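Local coordinates for protein 4,5-DOPA dioxygenase extradiol (PDB 2PW6) that opens the aromatic ring of DOPA between carbons 4 and 5 in vitro, a metal-dependent extradiol dioxygenase whose physiological substrate is unknown, at residues A171-R180 and L227-L238; Y191-K202 and E256-L266. One frame throughout, in Å; residues are numbered along the deposited sequence.

Contact 1: A171-R180 and L227-L238. With ZN (zinc ion), chain D; ZN (zinc ion), chain B.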
loop_
_atom_site.group_PDB
_atom_site.type_symbol
_atom_site.label_atom_id
_atom_site.label_comp_id
_atom_site.label_asym_id
_atom_site.label_seq_id
_atom_site.Cartn_x
_atom_site.Cartn_y
_atom_site.Cartn_z
ATOM N N ALA A 171 13.545 11.247 4.371
ATOM C CA ALA A 171 13.485 9.766 4.470
ATOM C C ALA A 171 12.333 9.386 5.390
ATOM O O ALA A 171 12.095 10.057 6.382
ATOM C CB ALA A 171 14.758 9.240 4.991
ATOM N N SER A 172 11.559 8.374 5.023
ATOM C CA SER A 172 10.492 7.926 5.904
ATOM C C SER A 172 10.444 6.409 6.029
ATOM O O SER A 172 10.589 5.682 5.037
ATOM C CB SER A 172 9.108 8.559 5.611
ATOM O OG SER A 172 8.295 7.819 4.718
ATOM N N GLY A 173 10.280 5.964 7.279
ATOM C CA GLY A 173 10.156 4.543 7.615
ATOM C C GLY A 173 9.805 4.427 9.082
ATOM O O GLY A 173 8.933 5.150 9.542
ATOM N N ASN A 174 10.517 3.554 9.814
ATOM C CA ASN A 174 10.166 3.187 11.225
ATOM C C ASN A 174 11.305 2.358 11.779
ATOM O O ASN A 174 11.584 1.246 11.269
ATOM C CB ASN A 174 8.859 2.340 11.346
ATOM C CG ASN A 174 7.567 3.109 10.997
ATOM O OD1 ASN A 174 6.859 2.745 10.027
ATOM N ND2 ASN A 174 7.201 4.110 11.823
ATOM N N VAL A 175 11.988 2.884 12.796
ATOM C CA VAL A 175 13.110 2.190 13.406
ATOM C C VAL A 175 12.703 0.903 14.195
ATOM O O VAL A 175 13.560 0.004 14.427
ATOM C CB VAL A 175 13.962 3.136 14.276
ATOM C CG1 VAL A 175 14.337 4.380 13.479
ATOM C CG2 VAL A 175 13.226 3.513 15.595
ATOM N N VAL A 176 11.417 0.790 14.542
ATOM C CA VAL A 176 10.832 -0.488 15.011
ATOM C C VAL A 176 9.629 -0.849 14.175
ATOM O O VAL A 176 8.655 -0.071 14.080
ATOM C CB VAL A 176 10.371 -0.503 16.551
ATOM C CG1 VAL A 176 9.873 -1.901 16.942
ATOM C CG2 VAL A 176 11.479 -0.034 17.486
ATOM N N HIS A 177 9.664 -2.047 13.589
ATOM C CA HIS A 177 8.668 -2.345 12.597
ATOM C C HIS A 177 8.471 -3.823 12.390
ATOM O O HIS A 177 9.018 -4.419 11.447
ATOM C CB HIS A 177 9.004 -1.636 11.247
ATOM C CG HIS A 177 7.933 -1.794 10.211
ATOM N ND1 HIS A 177 7.729 -2.983 9.524
ATOM C CD2 HIS A 177 6.967 -0.934 9.797
ATOM C CE1 HIS A 177 6.724 -2.806 8.674
ATOM N NE2 HIS A 177 6.235 -1.583 8.835
ATOM N N ASN A 178 7.641 -4.403 13.243
ATOM C CA ASN A 178 7.320 -5.816 13.171
ATOM C C ASN A 178 5.819 -5.865 13.259
ATOM O O ASN A 178 5.267 -5.589 14.318
ATOM C CB ASN A 178 7.992 -6.604 14.309
ATOM C CG ASN A 178 7.892 -8.129 14.113
ATOM O OD1 ASN A 178 6.906 -8.613 13.596
ATOM N ND2 ASN A 178 8.942 -8.868 14.488
ATOM N N LEU A 179 5.161 -6.133 12.122
ATOM C CA LEU A 179 3.683 -6.093 12.037
ATOM C C LEU A 179 3.032 -7.373 12.557
ATOM O O LEU A 179 1.828 -7.434 12.761
ATOM C CB LEU A 179 3.207 -5.742 10.608
ATOM C CG LEU A 179 3.691 -4.341 10.139
ATOM C CD1 LEU A 179 3.075 -3.946 8.853
ATOM C CD2 LEU A 179 3.395 -3.278 11.166
ATOM N N ARG A 180 3.852 -8.391 12.776
ATOM C CA ARG A 180 3.412 -9.579 13.488
ATOM C C ARG A 180 3.221 -9.358 14.989
ATOM O O ARG A 180 2.613 -10.193 15.637
ATOM C CB ARG A 180 4.424 -10.685 13.327
ATOM C CG ARG A 180 4.669 -11.118 11.937
ATOM C CD ARG A 180 5.982 -11.816 12.006
ATOM N NE ARG A 180 6.449 -12.219 10.711
ATOM C CZ ARG A 180 7.725 -12.408 10.407
ATOM N NH1 ARG A 180 8.689 -12.224 11.321
ATOM N NH2 ARG A 180 8.020 -12.782 9.169
ATOM N N LEU A 227 14.316 -8.691 15.792
ATOM C CA LEU A 227 12.916 -8.739 16.178
ATOM C C LEU A 227 12.232 -7.388 15.842
ATOM O O LEU A 227 11.086 -7.351 15.390
ATOM C CB LEU A 227 12.820 -9.082 17.680
ATOM C CG LEU A 227 11.528 -8.966 18.500
ATOM C CD1 LEU A 227 10.445 -9.832 17.940
ATOM C CD2 LEU A 227 11.810 -9.300 20.001
ATOM N N SER A 228 12.959 -6.300 16.081
ATOM C CA SER A 228 12.510 -4.941 15.795
ATOM C C SER A 228 12.433 -4.637 14.277
ATOM O O SER A 228 11.655 -3.785 13.850
ATOM C CB SER A 228 13.471 -3.955 16.430
ATOM O OG SER A 228 13.239 -3.832 17.823
ATOM N N ASN A 229 13.228 -5.377 13.506
ATOM C CA ASN A 229 13.441 -5.158 12.083
ATOM C C ASN A 229 13.768 -6.492 11.429
ATOM O O ASN A 229 14.928 -6.754 11.139
ATOM C CB ASN A 229 14.604 -4.157 11.852
ATOM C CG ASN A 229 14.287 -2.727 12.331
ATOM O OD1 ASN A 229 13.388 -2.075 11.822
ATOM N ND2 ASN A 229 15.060 -2.234 13.291
ATOM N N PRO A 230 12.749 -7.354 11.213
ATOM C CA PRO A 230 12.981 -8.664 10.564
ATOM C C PRO A 230 13.460 -8.575 9.115
ATOM O O PRO A 230 13.989 -9.564 8.573
ATOM C CB PRO A 230 11.600 -9.350 10.607
ATOM C CG PRO A 230 10.740 -8.520 11.527
ATOM C CD PRO A 230 11.333 -7.144 11.591
ATOM N N THR A 231 13.238 -7.415 8.481
ATOM C CA THR A 231 13.837 -7.075 7.178
ATOM C C THR A 231 14.322 -5.669 7.348
ATOM O O THR A 231 13.824 -4.978 8.224
ATOM C CB THR A 231 12.830 -7.113 6.053
ATOM O OG1 THR A 231 11.626 -6.427 6.456
ATOM C CG2 THR A 231 12.525 -8.541 5.671
ATOM N N PRO A 232 15.346 -5.254 6.584
ATOM C CA PRO A 232 15.892 -3.953 6.902
ATOM C C PRO A 232 15.149 -2.684 6.435
ATOM O O PRO A 232 15.487 -1.638 6.939
ATOM C CB PRO A 232 17.304 -4.010 6.268
ATOM C CG PRO A 232 17.490 -5.404 5.786
ATOM C CD PRO A 232 16.120 -5.894 5.502
ATOM N N GLU A 233 14.146 -2.770 5.561
ATOM C CA GLU A 233 13.702 -1.607 4.727
ATOM C C GLU A 233 13.166 -0.401 5.502
ATOM O O GLU A 233 13.448 0.733 5.145
ATOM C CB GLU A 233 12.707 -2.022 3.620
ATOM C CG GLU A 233 11.260 -2.255 4.094
ATOM C CD GLU A 233 11.103 -3.500 4.980
ATOM O OE1 GLU A 233 11.803 -4.495 4.693
ATOM O OE2 GLU A 233 10.281 -3.487 5.935
ATOM N N HIS A 234 12.419 -0.640 6.586
ATOM C CA HIS A 234 11.860 0.479 7.377
ATOM C C HIS A 234 12.828 1.183 8.289
ATOM O O HIS A 234 12.576 2.320 8.738
ATOM C CB HIS A 234 10.609 0.078 8.127
ATOM C CG HIS A 234 9.346 0.193 7.328
ATOM N ND1 HIS A 234 8.921 -0.793 6.477
ATOM C CD2 HIS A 234 8.340 1.089 7.381
ATOM C CE1 HIS A 234 7.736 -0.487 5.988
ATOM N NE2 HIS A 234 7.354 0.663 6.516
ATOM N N TYR A 235 13.953 0.525 8.539
ATOM C CA TYR A 235 15.036 1.113 9.302
ATOM C C TYR A 235 16.128 1.874 8.492
ATOM O O TYR A 235 16.636 2.933 8.919
ATOM C CB TYR A 235 15.698 -0.012 10.063
ATOM C CG TYR A 235 16.834 0.449 10.894
ATOM C CD1 TYR A 235 16.601 1.026 12.138
ATOM C CD2 TYR A 235 18.169 0.313 10.446
ATOM C CE1 TYR A 235 17.665 1.469 12.944
ATOM C CE2 TYR A 235 19.242 0.761 11.243
ATOM C CZ TYR A 235 18.976 1.342 12.493
ATOM O OH TYR A 235 20.009 1.794 13.333
ATOM N N LEU A 236 16.505 1.294 7.358
ATOM C CA LEU A 236 17.584 1.810 6.487
ATOM C C LEU A 236 17.489 3.307 6.120
ATOM O O LEU A 236 18.535 3.957 6.022
ATOM C CB LEU A 236 17.716 0.962 5.195
ATOM C CG LEU A 236 18.349 -0.435 5.350
ATOM C CD1 LEU A 236 18.345 -1.269 4.012
ATOM C CD2 LEU A 236 19.786 -0.359 5.948
ATOM N N PRO A 237 16.259 3.851 5.950
ATOM C CA PRO A 237 16.096 5.242 5.601
ATOM C C PRO A 237 16.711 6.223 6.569
ATOM O O PRO A 237 17.145 7.298 6.139
ATOM C CB PRO A 237 14.562 5.413 5.538
ATOM C CG PRO A 237 14.070 4.104 5.194
ATOM C CD PRO A 237 14.942 3.178 5.975
ATOM N N LEU A 238 16.755 5.876 7.853
ATOM C CA LEU A 238 17.412 6.692 8.851
ATOM C C LEU A 238 18.902 6.862 8.570
ATOM O O LEU A 238 19.475 7.891 8.861
ATOM C CB LEU A 238 17.209 6.078 10.265
ATOM C CG LEU A 238 17.990 6.726 11.424
ATOM C CD1 LEU A 238 17.637 8.168 11.560
ATOM C CD2 LEU A 238 17.784 6.003 12.762
HETATM ZN ZN ZN D . 8.663 -4.779 9.215
HETATM ZN ZN ZN B . 5.641 1.608 6.197
#
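The imidazole rings of His177 and His234 lie face to face, their centroids 3.6 Å apart and their planes 15° from parallel, at the metal centre of a LigB-type extradiol dioxygenase. His234 ND1 sits over the middle of one face of the His177 ring, and Leu179 CD2 lies off-centre over the opposite face. At the edge of the His234 ring, in its plane, Glu233 OE2 receives the hydrogen from ND1 through its anti lone pair. That bond fixes the ring's rotation and leaves His234 NE2 to bind a zinc ion at 2.0 Å, a site completed by His22, His57 and Asp86 of the second subunit. Histidine suits both places, since a flat ring can stack while one nitrogen takes a metal: His177 grips a second zinc through ND1 and its carbonyl oxygen, and its NE2 is hydrogen-bonded to that same Asp86. With CG anti to the backbone N (chi1 -174°), the His177 side chain reaches across to its partner.

Backbone bonds hold the loop after strand 167-173 against 227-238. Asn174 N donates to His234 O at 2.6 Å, and His177 N to Ser228 O at 2.7 Å. Gly173, lacking a side chain, brings its CA within 3.5 Å of His234 O in a CA-H...O contact. Asn229, just past a helix end, turns its amide back to give ND2 to Val175 O. Farther on, the Asn178 side chain slants across the Pro230 ring, ND2 against CG, and Asn178 ND2 meets Leu227 O at 2.8 Å, in the carbonyl plane.

Contact 2: Y191-K202 and E256-L266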
loop_
_atom_site.group_PDB
_atom_site.type_symbol
_atom_site.label_atom_id
_atom_site.label_comp_id
_atom_site.label_asym_id
_atom_site.label_seq_id
_atom_site.Cartn_x
_atom_site.Cartn_y
_atom_site.Cartn_z
ATOM N N TYR A 191 5.712 -2.440 24.110
ATOM C CA TYR A 191 6.488 -3.618 24.443
ATOM C C TYR A 191 7.843 -3.224 24.931
ATOM O O TYR A 191 8.431 -2.287 24.393
ATOM C CB TYR A 191 6.678 -4.467 23.206
ATOM C CG TYR A 191 5.402 -4.975 22.642
ATOM C CD1 TYR A 191 4.346 -5.368 23.481
ATOM C CD2 TYR A 191 5.243 -5.110 21.274
ATOM C CE1 TYR A 191 3.159 -5.856 22.943
ATOM C CE2 TYR A 191 4.069 -5.606 20.744
ATOM C CZ TYR A 191 3.042 -5.989 21.578
ATOM O OH TYR A 191 1.887 -6.489 21.029
ATOM N N PRO A 192 8.361 -3.922 25.970
ATOM C CA PRO A 192 9.634 -3.513 26.542
ATOM C C PRO A 192 10.804 -3.685 25.565
ATOM O O PRO A 192 11.739 -2.903 25.600
ATOM C CB PRO A 192 9.782 -4.441 27.761
ATOM C CG PRO A 192 8.377 -4.910 28.056
ATOM C CD PRO A 192 7.799 -5.077 26.688
ATOM N N TRP A 193 10.753 -4.715 24.721
ATOM C CA TRP A 193 11.792 -4.922 23.733
ATOM C C TRP A 193 11.765 -3.788 22.677
ATOM O O TRP A 193 12.807 -3.308 22.249
ATOM C CB TRP A 193 11.684 -6.335 23.109
ATOM C CG TRP A 193 10.391 -6.582 22.398
ATOM C CD1 TRP A 193 9.281 -7.136 22.917
ATOM C CD2 TRP A 193 10.085 -6.265 21.030
ATOM N NE1 TRP A 193 8.277 -7.184 21.972
ATOM C CE2 TRP A 193 8.751 -6.655 20.800
ATOM C CE3 TRP A 193 10.809 -5.675 19.976
ATOM C CZ2 TRP A 193 8.127 -6.494 19.565
ATOM C CZ3 TRP A 193 10.176 -5.500 18.752
ATOM C CH2 TRP A 193 8.857 -5.919 18.556
ATOM N N ALA A 194 10.569 -3.339 22.305
ATOM C CA ALA A 194 10.414 -2.168 21.440
ATOM C C ALA A 194 11.091 -0.926 22.017
ATOM O O ALA A 194 11.850 -0.253 21.292
ATOM C CB ALA A 194 8.936 -1.907 21.099
ATOM N N THR A 195 10.833 -0.620 23.297
ATOM C CA THR A 195 11.433 0.545 23.986
ATOM C C THR A 195 12.929 0.350 24.117
ATOM O O THR A 195 13.722 1.279 23.878
ATOM C CB THR A 195 10.802 0.775 25.399
ATOM O OG1 THR A 195 9.450 1.226 25.258
ATOM C CG2 THR A 195 11.563 1.820 26.174
ATOM N N SER A 196 13.326 -0.864 24.506
ATOM C CA SER A 196 14.751 -1.220 24.517
ATOM C C SER A 196 15.467 -0.848 23.179
ATOM O O SER A 196 16.403 -0.041 23.180
ATOM C CB SER A 196 14.949 -2.708 24.851
ATOM O OG SER A 196 16.312 -2.991 25.117
ATOM N N PHE A 197 15.030 -1.424 22.050
ATOM C CA PHE A 197 15.732 -1.166 20.767
ATOM C C PHE A 197 15.678 0.302 20.388
ATOM O O PHE A 197 16.682 0.876 19.976
ATOM C CB PHE A 197 15.240 -2.036 19.615
ATOM C CG PHE A 197 16.025 -1.829 18.321
ATOM C CD1 PHE A 197 17.235 -2.490 18.115
ATOM C CD2 PHE A 197 15.543 -0.963 17.318
ATOM C CE1 PHE A 197 17.967 -2.290 16.913
ATOM C CE2 PHE A 197 16.254 -0.767 16.129
ATOM C CZ PHE A 197 17.473 -1.427 15.926
ATOM N N ASN A 198 14.517 0.915 20.579
ATOM C CA ASN A 198 14.321 2.329 20.286
ATOM C C ASN A 198 15.298 3.247 21.018
ATOM O O ASN A 198 15.854 4.189 20.428
ATOM C CB ASN A 198 12.886 2.722 20.605
ATOM C CG ASN A 198 12.431 3.945 19.839
ATOM O OD1 ASN A 198 12.223 3.893 18.610
ATOM N ND2 ASN A 198 12.243 5.048 20.553
ATOM N N GLU A 199 15.524 2.957 22.304
ATOM C CA GLU A 199 16.427 3.752 23.136
ATOM C C GLU A 199 17.886 3.608 22.717
ATOM O O GLU A 199 18.638 4.558 22.792
ATOM C CB GLU A 199 16.224 3.416 24.639
ATOM C CG GLU A 199 14.827 3.827 25.178
ATOM C CD GLU A 199 14.562 5.324 25.089
ATOM O OE1 GLU A 199 15.500 6.126 25.273
ATOM O OE2 GLU A 199 13.407 5.717 24.834
ATOM N N TYR A 200 18.275 2.413 22.298
ATOM C CA TYR A 200 19.564 2.155 21.663
ATOM C C TYR A 200 19.734 2.951 20.359
ATOM O O TYR A 200 20.856 3.337 20.011
ATOM C CB TYR A 200 19.684 0.662 21.373
ATOM C CG TYR A 200 20.873 0.225 20.541
ATOM C CD1 TYR A 200 22.174 0.246 21.069
ATOM C CD2 TYR A 200 20.700 -0.248 19.233
ATOM C CE1 TYR A 200 23.271 -0.181 20.318
ATOM C CE2 TYR A 200 21.800 -0.682 18.468
ATOM C CZ TYR A 200 23.078 -0.645 19.016
ATOM O OH TYR A 200 24.172 -1.083 18.273
ATOM N N VAL A 201 18.626 3.172 19.641
ATOM C CA VAL A 201 18.631 4.057 18.467
ATOM C C VAL A 201 18.930 5.505 18.894
ATOM O O VAL A 201 19.974 6.050 18.534
ATOM C CB VAL A 201 17.336 3.920 17.567
ATOM C CG1 VAL A 201 17.207 5.089 16.587
ATOM C CG2 VAL A 201 17.370 2.620 16.796
ATOM N N LYS A 202 18.039 6.084 19.696
ATOM C CA LYS A 202 18.186 7.438 20.215
ATOM C C LYS A 202 19.517 7.753 20.907
ATOM O O LYS A 202 20.006 8.889 20.817
ATOM C CB LYS A 202 17.055 7.730 21.195
ATOM C CG LYS A 202 15.673 7.710 20.583
ATOM C CD LYS A 202 14.613 7.806 21.647
ATOM C CE LYS A 202 14.829 8.991 22.572
ATOM N NZ LYS A 202 13.662 9.098 23.480
ATOM N N GLU A 256 8.299 11.741 18.621
ATOM C CA GLU A 256 8.691 10.381 18.902
ATOM C C GLU A 256 7.549 9.735 19.604
ATOM O O GLU A 256 6.614 10.398 19.962
ATOM C CB GLU A 256 9.941 10.325 19.747
ATOM C CG GLU A 256 9.665 10.373 21.222
ATOM C CD GLU A 256 10.910 10.435 22.042
ATOM O OE1 GLU A 256 11.440 9.380 22.397
ATOM O OE2 GLU A 256 11.360 11.546 22.334
ATOM N N GLY A 257 7.601 8.426 19.752
ATOM C CA GLY A 257 6.412 7.669 20.054
ATOM C C GLY A 257 6.516 6.224 19.671
ATOM O O GLY A 257 7.170 5.890 18.737
ATOM N N ILE A 258 5.880 5.360 20.419
ATOM C CA ILE A 258 5.735 4.010 19.996
ATOM C C ILE A 258 4.301 3.693 20.067
ATOM O O ILE A 258 3.733 3.673 21.121
ATOM C CB ILE A 258 6.459 3.055 20.889
ATOM C CG1 ILE A 258 7.920 3.421 20.970
ATOM C CG2 ILE A 258 6.340 1.679 20.351
ATOM C CD1 ILE A 258 8.740 2.402 21.563
ATOM N N GLU A 259 3.709 3.459 18.925
ATOM C CA GLU A 259 2.290 3.132 18.823
ATOM C C GLU A 259 2.042 1.635 18.646
ATOM O O GLU A 259 2.874 0.914 18.113
ATOM C CB GLU A 259 1.639 3.887 17.655
ATOM C CG GLU A 259 1.698 5.372 17.776
ATOM C CD GLU A 259 0.837 5.887 18.902
ATOM O OE1 GLU A 259 -0.267 5.349 19.125
ATOM O OE2 GLU A 259 1.265 6.846 19.564
HETATM N N MSE A 260 0.871 1.195 19.084
HETATM C CA MSE A 260 0.430 -0.196 18.973
HETATM C C MSE A 260 1.456 -1.226 19.433
HETATM O O MSE A 260 1.565 -2.296 18.839
HETATM C CB MSE A 260 -0.040 -0.482 17.555
HETATM C CG MSE A 260 -1.210 0.413 17.139
HETATM SE SE MSE A 260 -1.691 0.222 15.257
HETATM C CE MSE A 260 -0.211 1.218 14.484
ATOM N N GLY A 261 2.208 -0.874 20.482
ATOM C CA GLY A 261 3.195 -1.749 21.083
ATOM C C GLY A 261 4.547 -1.807 20.390
ATOM O O GLY A 261 5.577 -1.835 21.059
ATOM N N SER A 262 4.572 -1.848 19.060
ATOM C CA SER A 262 5.882 -1.908 18.390
ATOM C C SER A 262 6.114 -0.993 17.172
ATOM O O SER A 262 7.199 -0.995 16.635
ATOM C CB SER A 262 6.265 -3.356 18.053
ATOM O OG SER A 262 5.227 -3.928 17.317
ATOM N N LEU A 263 5.131 -0.212 16.746
ATOM C CA LEU A 263 5.386 0.756 15.678
ATOM C C LEU A 263 6.112 1.995 16.198
ATOM O O LEU A 263 5.483 2.901 16.740
ATOM C CB LEU A 263 4.088 1.132 14.966
ATOM C CG LEU A 263 4.179 1.815 13.593
ATOM C CD1 LEU A 263 4.969 0.977 12.527
ATOM C CD2 LEU A 263 2.790 2.045 13.113
ATOM N N SER A 264 7.434 2.056 16.027
ATOM C CA SER A 264 8.138 3.270 16.469
ATOM C C SER A 264 8.010 4.496 15.535
ATOM O O SER A 264 8.130 4.401 14.303
ATOM C CB SER A 264 9.584 3.028 16.855
ATOM O OG SER A 264 10.147 4.264 17.276
HETATM N N MSE A 265 7.738 5.637 16.165
HETATM C CA MSE A 265 7.361 6.857 15.461
HETATM C C MSE A 265 8.470 7.881 15.601
HETATM O O MSE A 265 8.300 9.058 15.275
HETATM C CB MSE A 265 6.033 7.422 15.996
HETATM C CG MSE A 265 4.751 6.669 15.654
HETATM SE SE MSE A 265 4.410 6.139 13.770
HETATM C CE MSE A 265 2.571 6.697 13.561
ATOM N N LEU A 266 9.611 7.419 16.095
ATOM C CA LEU A 266 10.800 8.218 16.210
ATOM C C LEU A 266 11.199 8.938 14.906
ATOM O O LEU A 266 11.659 8.296 13.942
ATOM C CB LEU A 266 11.958 7.348 16.677
ATOM C CG LEU A 266 13.281 8.080 16.876
ATOM C CD1 LEU A 266 13.166 9.162 17.961
ATOM C CD2 LEU A 266 14.305 7.100 17.258
HETATM O O HOH W 1 10.172 6.771 19.421
#
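Tyr191 lays one face of its ring over Gly261, whose CA stands 4.0 Å from the ring centroid in a CH-pi contact, while Ser262 CB comes to the ring's edge. Glycine suits this place twice over: its backbone has positive phi, and without a side chain its CA can come up against the ring face. Tyr191, at the N-cap position of helix 192-202, also gives its backbone N-H to Gly261 O, on a lone pair in the carbonyl plane. The small Ala194 lets the same Gly261 O approach its CB to 3.4 Å.

One turn further along, Ile258 sends CD1 towards the helix, set nearly perpendicular to Thr195 and meeting its OG1 and, more loosely, the methyl of Ala194. Asn198 is the polar centre. Its CG, anti to the backbone N (chi1 -157°), carries the amide towards Ser264. There Asn198 OD1 accepts from Ser264 OG; the modelled 2.5 Å is shorter than expected, so its exact length is doubtful. Its ND2 donates to a water that also accepts from Gly257 N, so both ends of this buried amide are engaged.

At the C-terminal end Leu266 CD2 touches both Val201 CG1 and Lys202 CG, 3.6 Å from each; the Val201 and Leu266 side chains run antiparallel. Lys202 bends at chi3 (53°) and lies athwart Glu256. The salt bridge of Lys202 NZ with Glu256 OE1 is clear, but its modelled length of 2.5 Å is doubtful; Glu199 is a more distant partner in the same network.

The segment 256-266 is a small beta hairpin with a classic bulge, Ser262 and Leu263 both facing Glu259. It packs along one side of helix 192-202, whose Trp193 and Phe197 touch helix 225-228.

How the contacts relate
From the N terminus, strand 167-173 leaves the central sheet and its loop enters contact 1; helix 192-202 follows and enters contact 2. The chain then returns through 227-238, which closes contact 1 across 46 intervening residues, and through 256-266, which closes contact 2 across 53. The segments alternate, so the two closures cross rather than nest. Their centres lie 11 Å apart, and they meet directly: Asn174 ND2 and Val176 O probably bond to the backbone O and N of Ser264, and Val175 CG2 packs on Asn198 OD1. The zinc-binding loop is thus joined on one side to 227-238 and on another to the hairpin that packs on helix 192-202.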